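Local coordinates for cryptochrome DASH (PDB 2J4D), which repairs cyclobutane pyrimidine dimers in single-stranded DNA as a FAD- and folate-binding photolyase and may also serve as a blue-light photoreceptor, at residues A131-T145 and L160-G174. Sequence-based numbering, arbitrary orientation.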
ATOM      1  N   ALA A 131     -15.584 -24.241   2.738  1.00 23.00           N
ATOM      2  CA  ALA A 131     -15.897 -24.512   4.138  1.00 25.66           C
ATOM      3  C   ALA A 131     -16.736 -25.782   4.259  1.00 28.70           C
ATOM      4  O   ALA A 131     -16.471 -26.637   5.112  1.00 27.23           O
ATOM      5  CB  ALA A 131     -16.635 -23.334   4.753  1.00 26.08           C
ATOM      6  N   LYS A 132     -17.743 -25.903   3.401  1.00 29.22           N
ATOM      7  CA  LYS A 132     -18.607 -27.079   3.412  1.00 32.45           C
ATOM      8  C   LYS A 132     -17.803 -28.313   3.013  1.00 33.15           C
ATOM      9  O   LYS A 132     -17.836 -29.334   3.692  1.00 35.00           O
ATOM     10  CB  LYS A 132     -19.766 -26.897   2.434  1.00 34.53           C
ATOM     11  CG  LYS A 132     -20.679 -28.115   2.321  1.00 41.95           C
ATOM     12  CD  LYS A 132     -21.771 -27.888   1.284  1.00 45.33           C
ATOM     13  CE  LYS A 132     -22.657 -29.118   1.119  1.00 50.13           C
ATOM     14  NZ  LYS A 132     -23.381 -29.455   2.377  1.00 51.19           N
ATOM     15  N   ASP A 133     -17.081 -28.209   1.905  1.00 31.83           N
ATOM     16  CA  ASP A 133     -16.275 -29.316   1.415  1.00 33.49           C
ATOM     17  C   ASP A 133     -15.308 -29.885   2.452  1.00 35.16           C
ATOM     18  O   ASP A 133     -15.221 -31.106   2.617  1.00 35.48           O
ATOM     19  CB  ASP A 133     -15.481 -28.891   0.176  1.00 35.13           C
ATOM     20  CG  ASP A 133     -16.362 -28.688  -1.043  1.00 40.11           C
ATOM     21  OD1 ASP A 133     -17.591 -28.898  -0.941  1.00 40.77           O
ATOM     22  OD2 ASP A 133     -15.821 -28.317  -2.107  1.00 42.47           O
ATOM     23  N   PHE A 134     -14.588 -29.012   3.151  1.00 30.63           N
ATOM     24  CA  PHE A 134     -13.613 -29.457   4.138  1.00 31.49           C
ATOM     25  C   PHE A 134     -14.092 -29.433   5.583  1.00 31.24           C
ATOM     26  O   PHE A 134     -13.328 -29.740   6.496  1.00 31.71           O
ATOM     27  CB  PHE A 134     -12.336 -28.630   3.985  1.00 29.38           C
ATOM     28  CG  PHE A 134     -11.631 -28.856   2.675  1.00 29.04           C
ATOM     29  CD1 PHE A 134     -10.795 -29.950   2.502  1.00 31.42           C
ATOM     30  CD2 PHE A 134     -11.842 -28.004   1.603  1.00 27.27           C
ATOM     31  CE1 PHE A 134     -10.177 -30.192   1.274  1.00 32.96           C
ATOM     32  CE2 PHE A 134     -11.232 -28.237   0.374  1.00 34.37           C
ATOM     33  CZ  PHE A 134     -10.397 -29.334   0.211  1.00 32.87           C
ATOM     34  N   GLY A 135     -15.355 -29.080   5.789  1.00 32.08           N
ATOM     35  CA  GLY A 135     -15.897 -29.036   7.137  1.00 30.00           C
ATOM     36  C   GLY A 135     -15.175 -28.075   8.066  1.00 32.28           C
ATOM     37  O   GLY A 135     -14.994 -28.360   9.251  1.00 31.27           O
ATOM     38  N   ALA A 136     -14.760 -26.929   7.532  1.00 31.41           N
ATOM     39  CA  ALA A 136     -14.063 -25.921   8.324  1.00 30.46           C
ATOM     40  C   ALA A 136     -14.996 -25.335   9.379  1.00 31.46           C
ATOM     41  O   ALA A 136     -16.150 -25.053   9.103  1.00 31.49           O
ATOM     42  CB  ALA A 136     -13.553 -24.815   7.412  1.00 30.25           C
ATOM     43  N   ARG A 137     -14.500 -25.146  10.593  1.00 33.51           N
ATOM     44  CA  ARG A 137     -15.334 -24.578  11.645  1.00 35.38           C
ATOM     45  C   ARG A 137     -15.326 -23.059  11.547  1.00 34.24           C
ATOM     46  O   ARG A 137     -16.271 -22.387  11.960  1.00 33.00           O
ATOM     47  CB  ARG A 137     -14.797 -24.968  13.021  1.00 40.09           C
ATOM     48  CG  ARG A 137     -14.570 -26.452  13.218  1.00 45.29           C
ATOM     49  CD  ARG A 137     -14.149 -26.738  14.653  1.00 50.77           C
ATOM     50  NE  ARG A 137     -13.934 -28.162  14.883  1.00 56.29           N
ATOM     51  CZ  ARG A 137     -13.574 -28.684  16.051  1.00 60.15           C
ATOM     52  NH1 ARG A 137     -13.388 -27.895  17.104  1.00 62.02           N
ATOM     53  NH2 ARG A 137     -13.396 -29.992  16.168  1.00 61.23           N
ATOM     54  N   THR A 138     -14.253 -22.522  10.982  1.00 30.86           N
ATOM     55  CA  THR A 138     -14.103 -21.080  10.889  1.00 26.81           C
ATOM     56  C   THR A 138     -13.340 -20.635   9.651  1.00 23.19           C
ATOM     57  O   THR A 138     -12.645 -21.422   9.009  1.00 20.73           O
ATOM     58  CB  THR A 138     -13.299 -20.565  12.084  1.00 29.31           C
ATOM     59  OG1 THR A 138     -12.057 -21.279  12.134  1.00 35.17           O
ATOM     60  CG2 THR A 138     -14.032 -20.790  13.386  1.00 30.61           C
ATOM     61  N   VAL A 139     -13.503 -19.359   9.317  1.00 20.67           N
ATOM     62  CA  VAL A 139     -12.763 -18.737   8.228  1.00 19.96           C
ATOM     63  C   VAL A 139     -12.202 -17.487   8.907  1.00 19.80           C
ATOM     64  O   VAL A 139     -12.963 -16.652   9.404  1.00 20.29           O
ATOM     65  CB  VAL A 139     -13.653 -18.298   7.051  1.00 20.31           C
ATOM     66  CG1 VAL A 139     -12.802 -17.531   6.028  1.00 20.71           C
ATOM     67  CG2 VAL A 139     -14.297 -19.513   6.392  1.00 20.74           C
ATOM     68  N   PHE A 140     -10.878 -17.395   8.964  1.00 19.83           N
ATOM     69  CA  PHE A 140     -10.185 -16.261   9.571  1.00 18.79           C
ATOM     70  C   PHE A 140      -9.690 -15.311   8.486  1.00 19.25           C
ATOM     71  O   PHE A 140      -9.266 -15.746   7.418  1.00 17.85           O
ATOM     72  CB  PHE A 140      -8.973 -16.752  10.373  1.00 21.62           C
ATOM     73  CG  PHE A 140      -9.321 -17.308  11.721  1.00 24.12           C
ATOM     74  CD1 PHE A 140      -9.558 -16.459  12.793  1.00 26.13           C
ATOM     75  CD2 PHE A 140      -9.429 -18.682  11.915  1.00 24.74           C
ATOM     76  CE1 PHE A 140      -9.899 -16.970  14.047  1.00 28.04           C
ATOM     77  CE2 PHE A 140      -9.768 -19.203  13.161  1.00 26.93           C
ATOM     78  CZ  PHE A 140     -10.004 -18.344  14.231  1.00 24.19           C
ATOM     79  N   ALA A 141      -9.740 -14.014   8.770  1.00 19.19           N
ATOM     80  CA  ALA A 141      -9.261 -13.015   7.829  1.00 19.76           C
ATOM     81  C   ALA A 141      -9.059 -11.712   8.580  1.00 19.75           C
ATOM     82  O   ALA A 141      -9.563 -11.537   9.691  1.00 18.77           O
ATOM     83  CB  ALA A 141     -10.266 -12.814   6.703  1.00 18.74           C
ATOM     84  N   HIS A 142      -8.305 -10.804   7.978  1.00 20.20           N
ATOM     85  CA  HIS A 142      -8.085  -9.509   8.593  1.00 17.67           C
ATOM     86  C   HIS A 142      -9.260  -8.616   8.261  1.00 18.07           C
ATOM     87  O   HIS A 142      -9.821  -8.692   7.169  1.00 16.08           O
ATOM     88  CB  HIS A 142      -6.790  -8.886   8.080  1.00 18.84           C
ATOM     89  CG  HIS A 142      -5.577  -9.387   8.791  1.00 20.54           C
ATOM     90  ND1 HIS A 142      -5.333  -9.118  10.121  1.00 27.84           N
ATOM     91  CD2 HIS A 142      -4.547 -10.155   8.367  1.00 15.00           C
ATOM     92  CE1 HIS A 142      -4.203  -9.698  10.486  1.00 24.01           C
ATOM     93  NE2 HIS A 142      -3.705 -10.335   9.440  1.00 24.63           N
ATOM     94  N   LYS A 143      -9.627  -7.773   9.217  1.00 17.85           N
ATOM     95  CA  LYS A 143     -10.733  -6.842   9.059  1.00 16.51           C
ATOM     96  C   LYS A 143     -10.312  -5.688   8.163  1.00 18.69           C
ATOM     97  O   LYS A 143      -9.206  -5.160   8.304  1.00 18.34           O
ATOM     98  CB  LYS A 143     -11.123  -6.282  10.429  1.00 18.69           C
ATOM     99  CG  LYS A 143     -12.320  -5.324  10.414  1.00 17.18           C
ATOM    100  CD  LYS A 143     -13.638  -6.099  10.356  1.00 18.75           C
ATOM    101  CE  LYS A 143     -14.836  -5.162  10.258  1.00 18.88           C
ATOM    102  NZ  LYS A 143     -14.891  -4.501   8.921  1.00 17.77           N
ATOM    103  N   GLU A 144     -11.172  -5.305   7.228  1.00 18.77           N
ATOM    104  CA  GLU A 144     -10.863  -4.166   6.372  1.00 19.21           C
ATOM    105  C   GLU A 144     -11.782  -3.018   6.789  1.00 19.85           C
ATOM    106  O   GLU A 144     -12.676  -3.204   7.623  1.00 20.14           O
ATOM    107  CB  GLU A 144     -11.041  -4.527   4.898  1.00 17.29           C
ATOM    108  CG  GLU A 144      -9.894  -5.368   4.360  1.00 20.13           C
ATOM    109  CD  GLU A 144      -8.592  -4.577   4.211  1.00 28.92           C
ATOM    110  OE1 GLU A 144      -8.530  -3.418   4.672  1.00 28.10           O
ATOM    111  OE2 GLU A 144      -7.626  -5.120   3.628  1.00 26.04           O
ATOM    112  N   THR A 145     -11.585  -1.838   6.216  1.00 19.66           N
ATOM    113  CA  THR A 145     -12.386  -0.692   6.635  1.00 19.22           C
ATOM    114  C   THR A 145     -13.332  -0.015   5.646  1.00 20.44           C
ATOM    115  O   THR A 145     -14.363   0.516   6.058  1.00 21.24           O
ATOM    116  CB  THR A 145     -11.474   0.420   7.208  1.00 22.41           C
ATOM    117  OG1 THR A 145     -10.550   0.844   6.196  1.00 19.18           O
ATOM    118  CG2 THR A 145     -10.694  -0.082   8.414  1.00 22.75           C
ATOM    119  N   LEU A 160     -21.639 -18.136   4.344  1.00 23.41           N
ATOM    120  CA  LEU A 160     -21.323 -19.195   5.298  1.00 27.18           C
ATOM    121  C   LEU A 160     -22.554 -19.614   6.104  1.00 31.91           C
ATOM    122  O   LEU A 160     -22.738 -20.800   6.384  1.00 31.25           O
ATOM    123  CB  LEU A 160     -20.215 -18.736   6.253  1.00 24.50           C
ATOM    124  CG  LEU A 160     -18.847 -18.510   5.600  1.00 23.27           C
ATOM    125  CD1 LEU A 160     -17.919 -17.803   6.578  1.00 23.57           C
ATOM    126  CD2 LEU A 160     -18.255 -19.847   5.176  1.00 24.67           C
ATOM    127  N   LYS A 161     -23.383 -18.644   6.487  1.00 32.24           N
ATOM    128  CA  LYS A 161     -24.591 -18.946   7.246  1.00 37.87           C
ATOM    129  C   LYS A 161     -25.546 -19.739   6.389  1.00 39.90           C
ATOM    130  O   LYS A 161     -26.213 -20.650   6.854  1.00 40.72           O
ATOM    131  CB  LYS A 161     -25.311 -17.672   7.678  1.00 39.96           C
ATOM    132  CG  LYS A 161     -24.850 -17.130   8.993  1.00 47.38           C
ATOM    133  CD  LYS A 161     -25.348 -15.717   9.177  1.00 51.71           C
ATOM    134  CE  LYS A 161     -24.615 -15.044  10.320  1.00 53.57           C
ATOM    135  NZ  LYS A 161     -24.826 -13.575  10.304  1.00 58.69           N
ATOM    136  N   ARG A 162     -25.614 -19.370   5.125  1.00 41.39           N
ATOM    137  CA  ARG A 162     -26.503 -20.041   4.222  1.00 46.23           C
ATOM    138  C   ARG A 162     -26.116 -21.512   3.988  1.00 49.41           C
ATOM    139  O   ARG A 162     -26.850 -22.227   3.310  1.00 51.34           O
ATOM    140  CB  ARG A 162     -26.566 -19.222   2.941  1.00 44.80           C
ATOM    141  CG  ARG A 162     -26.977 -19.935   1.695  1.00 50.66           C
ATOM    142  CD  ARG A 162     -27.366 -18.896   0.658  1.00 52.10           C
ATOM    143  NE  ARG A 162     -26.225 -18.166   0.100  1.00 56.79           N
ATOM    144  CZ  ARG A 162     -25.979 -16.870   0.290  1.00 54.11           C
ATOM    145  NH1 ARG A 162     -26.786 -16.125   1.038  1.00 54.19           N
ATOM    146  NH2 ARG A 162     -24.935 -16.307  -0.300  1.00 53.82           N
ATOM    147  N   VAL A 163     -24.983 -21.972   4.529  1.00 52.33           N
ATOM    148  CA  VAL A 163     -24.647 -23.396   4.369  1.00 55.04           C
ATOM    149  C   VAL A 163     -24.714 -24.042   5.745  1.00 57.02           C
ATOM    150  O   VAL A 163     -24.336 -25.194   5.928  1.00 58.23           O
ATOM    151  CB  VAL A 163     -23.228 -23.675   3.726  1.00 53.15           C
ATOM    152  CG1 VAL A 163     -23.095 -22.952   2.391  1.00 53.54           C
ATOM    153  CG2 VAL A 163     -22.104 -23.313   4.691  1.00 52.83           C
ATOM    154  N   GLY A 164     -25.203 -23.286   6.720  1.00 59.04           N
ATOM    155  CA  GLY A 164     -25.316 -23.843   8.058  1.00 61.44           C
ATOM    156  C   GLY A 164     -24.780 -22.940   9.159  1.00 64.15           C
ATOM    157  O   GLY A 164     -24.275 -21.851   8.902  1.00 63.48           O
ATOM    158  N   ASN A 165     -25.013 -23.215  10.192  1.00 56.51           N
ATOM    159  CA  ASN A 165     -24.315 -22.444  11.181  1.00 56.23           C
ATOM    160  C   ASN A 165     -23.061 -23.283  11.145  1.00 54.82           C
ATOM    161  O   ASN A 165     -22.653 -23.581  10.033  1.00 58.53           O
ATOM    162  CB  ASN A 165     -25.197 -22.407  12.435  1.00 57.11           C
ATOM    163  CG  ASN A 165     -26.462 -21.562  12.173  1.00 61.16           C
ATOM    164  OD1 ASN A 165     -27.621 -22.038  12.280  1.00 61.57           O
ATOM    165  ND2 ASN A 165     -26.244 -20.292  11.805  1.00 59.89           N
ATOM    166  N   SER A 166     -22.431 -23.694  12.230  1.00 54.48           N
ATOM    167  CA  SER A 166     -21.290 -24.577  11.994  1.00 52.42           C
ATOM    168  C   SER A 166     -20.083 -23.805  11.395  1.00 50.67           C
ATOM    169  O   SER A 166     -18.941 -24.115  11.763  1.00 54.45           O
ATOM    170  CB  SER A 166     -21.730 -25.743  11.083  1.00 53.28           C
ATOM    171  OG  SER A 166     -20.684 -26.274  10.280  1.00 55.89           O
ATOM    172  N   THR A 167     -20.274 -22.806  10.505  1.00 45.79           N
ATOM    173  CA  THR A 167     -19.082 -22.060  10.025  1.00 43.77           C
ATOM    174  C   THR A 167     -19.166 -20.529  10.225  1.00 41.34           C
ATOM    175  O   THR A 167     -19.985 -19.836   9.622  1.00 41.30           O
ATOM    176  CB  THR A 167     -18.714 -22.335   8.530  1.00 42.96           C
ATOM    177  OG1 THR A 167     -18.357 -23.718   8.349  1.00 46.66           O
ATOM    178  CG2 THR A 167     -17.467 -21.557   8.158  1.00 44.79           C
ATOM    179  N   LYS A 168     -18.315 -19.893  11.042  1.00 45.21           N
ATOM    180  CA  LYS A 168     -18.106 -18.544  11.419  1.00 42.62           C
ATOM    181  C   LYS A 168     -16.944 -17.817  10.794  1.00 37.47           C
ATOM    182  O   LYS A 168     -15.836 -18.340  10.703  1.00 35.36           O
ATOM    183  CB  LYS A 168     -17.994 -18.553  12.943  1.00 45.48           C
ATOM    184  CG  LYS A 168     -17.062 -19.640  13.520  1.00 54.32           C
ATOM    185  CD  LYS A 168     -17.811 -20.543  14.509  1.00 59.14           C
ATOM    186  CE  LYS A 168     -17.022 -21.810  14.874  1.00 61.01           C
ATOM    187  NZ  LYS A 168     -16.090 -21.658  16.036  1.00 63.21           N
ATOM    188  N   LEU A 169     -17.226 -16.594  10.360  1.00 33.45           N
ATOM    189  CA  LEU A 169     -16.197 -15.736   9.805  1.00 29.20           C
ATOM    190  C   LEU A 169     -15.624 -14.943  10.983  1.00 28.06           C
ATOM    191  O   LEU A 169     -16.352 -14.230  11.671  1.00 28.10           O
ATOM    192  CB  LEU A 169     -16.776 -14.761   8.771  1.00 25.74           C
ATOM    193  CG  LEU A 169     -15.788 -13.727   8.205  1.00 28.52           C
ATOM    194  CD1 LEU A 169     -14.666 -14.435   7.460  1.00 23.43           C
ATOM    195  CD2 LEU A 169     -16.508 -12.769   7.268  1.00 26.94           C
ATOM    196  N   GLU A 170     -14.325 -15.080  11.215  1.00 24.69           N
ATOM    197  CA  GLU A 170     -13.651 -14.382  12.309  1.00 26.54           C
ATOM    198  C   GLU A 170     -12.722 -13.336  11.710  1.00 22.77           C
ATOM    199  O   GLU A 170     -11.697 -13.699  11.138  1.00 22.48           O
ATOM    200  CB  GLU A 170     -12.801 -15.363  13.120  1.00 28.80           C
ATOM    201  CG  GLU A 170     -13.563 -16.482  13.801  1.00 41.85           C
ATOM    202  CD  GLU A 170     -14.458 -15.977  14.911  1.00 46.40           C
ATOM    203  OE1 GLU A 170     -14.201 -14.861  15.421  1.00 49.09           O
ATOM    204  OE2 GLU A 170     -15.408 -16.700  15.281  1.00 52.86           O
ATOM    205  N   LEU A 171     -13.076 -12.061  11.847  1.00 21.66           N
ATOM    206  CA  LEU A 171     -12.265 -10.968  11.300  1.00 21.58           C
ATOM    207  C   LEU A 171     -11.347 -10.424  12.389  1.00 21.68           C
ATOM    208  O   LEU A 171     -11.791 -10.084  13.480  1.00 21.13           O
ATOM    209  CB  LEU A 171     -13.184  -9.870  10.745  1.00 17.52           C
ATOM    210  CG  LEU A 171     -14.089 -10.380   9.607  1.00 19.14           C
ATOM    211  CD1 LEU A 171     -15.148  -9.367   9.255  1.00 17.34           C
ATOM    212  CD2 LEU A 171     -13.232 -10.704   8.391  1.00 21.40           C
ATOM    213  N   ILE A 172     -10.057 -10.344  12.082  1.00 22.07           N
ATOM    214  CA  ILE A 172      -9.067  -9.895  13.046  1.00 19.54           C
ATOM    215  C   ILE A 172      -8.501  -8.527  12.687  1.00 20.36           C
ATOM    216  O   ILE A 172      -8.137  -8.288  11.536  1.00 15.93           O
ATOM    217  CB  ILE A 172      -7.896 -10.898  13.094  1.00 22.34           C
ATOM    218  CG1 ILE A 172      -8.438 -12.324  13.234  1.00 21.67           C
ATOM    219  CG2 ILE A 172      -6.937 -10.543  14.215  1.00 21.30           C
ATOM    220  CD1 ILE A 172      -9.321 -12.531  14.439  1.00 25.62           C
ATOM    221  N   TRP A 173      -8.418  -7.624  13.657  1.00 20.76           N
ATOM    222  CA  TRP A 173      -7.843  -6.322  13.352  1.00 21.26           C
ATOM    223  C   TRP A 173      -6.341  -6.472  13.141  1.00 23.46           C
ATOM    224  O   TRP A 173      -5.667  -7.188  13.882  1.00 26.91           O
ATOM    225  CB  TRP A 173      -8.074  -5.310  14.478  1.00 20.58           C
ATOM    226  CG  TRP A 173      -7.524  -3.975  14.099  1.00 17.78           C
ATOM    227  CD1 TRP A 173      -6.279  -3.477  14.383  1.00 21.88           C
ATOM    228  CD2 TRP A 173      -8.148  -3.023  13.236  1.00 20.82           C
ATOM    229  NE1 TRP A 173      -6.089  -2.274  13.737  1.00 17.97           N
ATOM    230  CE2 TRP A 173      -7.220  -1.974  13.025  1.00 19.96           C
ATOM    231  CE3 TRP A 173      -9.402  -2.958  12.612  1.00 19.46           C
ATOM    232  CZ2 TRP A 173      -7.508  -0.877  12.218  1.00 16.77           C
ATOM    233  CZ3 TRP A 173      -9.689  -1.862  11.805  1.00 21.36           C
ATOM    234  CH2 TRP A 173      -8.743  -0.837  11.616  1.00 21.72           C
ATOM    235  N   GLY A 174      -5.821  -5.794  12.127  1.00 25.56           N
ATOM    236  CA  GLY A 174      -4.394  -5.841  11.856  1.00 30.33           C
ATOM    237  C   GLY A 174      -4.032  -4.586  11.090  1.00 31.23           C
ATOM    238  O   GLY A 174      -4.684  -3.561  11.245  1.00 36.05           O
TER
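Lys143 meets Ile172 through the backbone and Val139 packs on Leu169 where strand 138-142 pairs in parallel with strand 168-172; Lys143, Val139 and Ile172 bury the most surface here. The backbone ladder passes from Val139 N to Lys168 O and from Glu170 N to Val139 O (2.8 Å), then through Ala141 N to Glu170 O and Ile172 N to Ala141 O. At its end Ile172 O accepts two bonds from opposite faces of its carbonyl plane, one from Lys143 N (2.8 Å) and a longer one from His142 ND1 (3.2 Å), which also lies near Gly174 CA. With an alanine here instead of His142, Ile172 O is likely to be left with Lys143 N as its one partner from 131-145, and Asn55 OD1 to lose its bond to NE2.

Val139 sends its two methyls to different partners: CG1, anti to the backbone N (chi1 174°), meets Leu169 CD1 at 3.9 Å, while CG2 packs on Leu160 CD1 at 4.0 Å. Lys143 lays its CD against Leu171 CD1 (3.8 Å); the bent chain then carries NZ to Glu144 O and to a salt bridge with Glu153. On the other face of the sheet, Ile172 CD1 sits at the edge of the Phe140 ring, beside which Glu170 runs in the same direction. Before the ladder, Thr167 OG1 donates to Ala136 O (2.7 Å), nearly in line with the carbonyl.

The pair closes a beta-alpha-beta unit in the photolyase alpha/beta domain: helix 147-161 covers the face bearing Leu169 and Leu171, helix 56-63 lies against Phe140 and His142, and strand 41-46 flanks strand 138-142, leaving 168-172 outermost in the five-stranded parallel sheet.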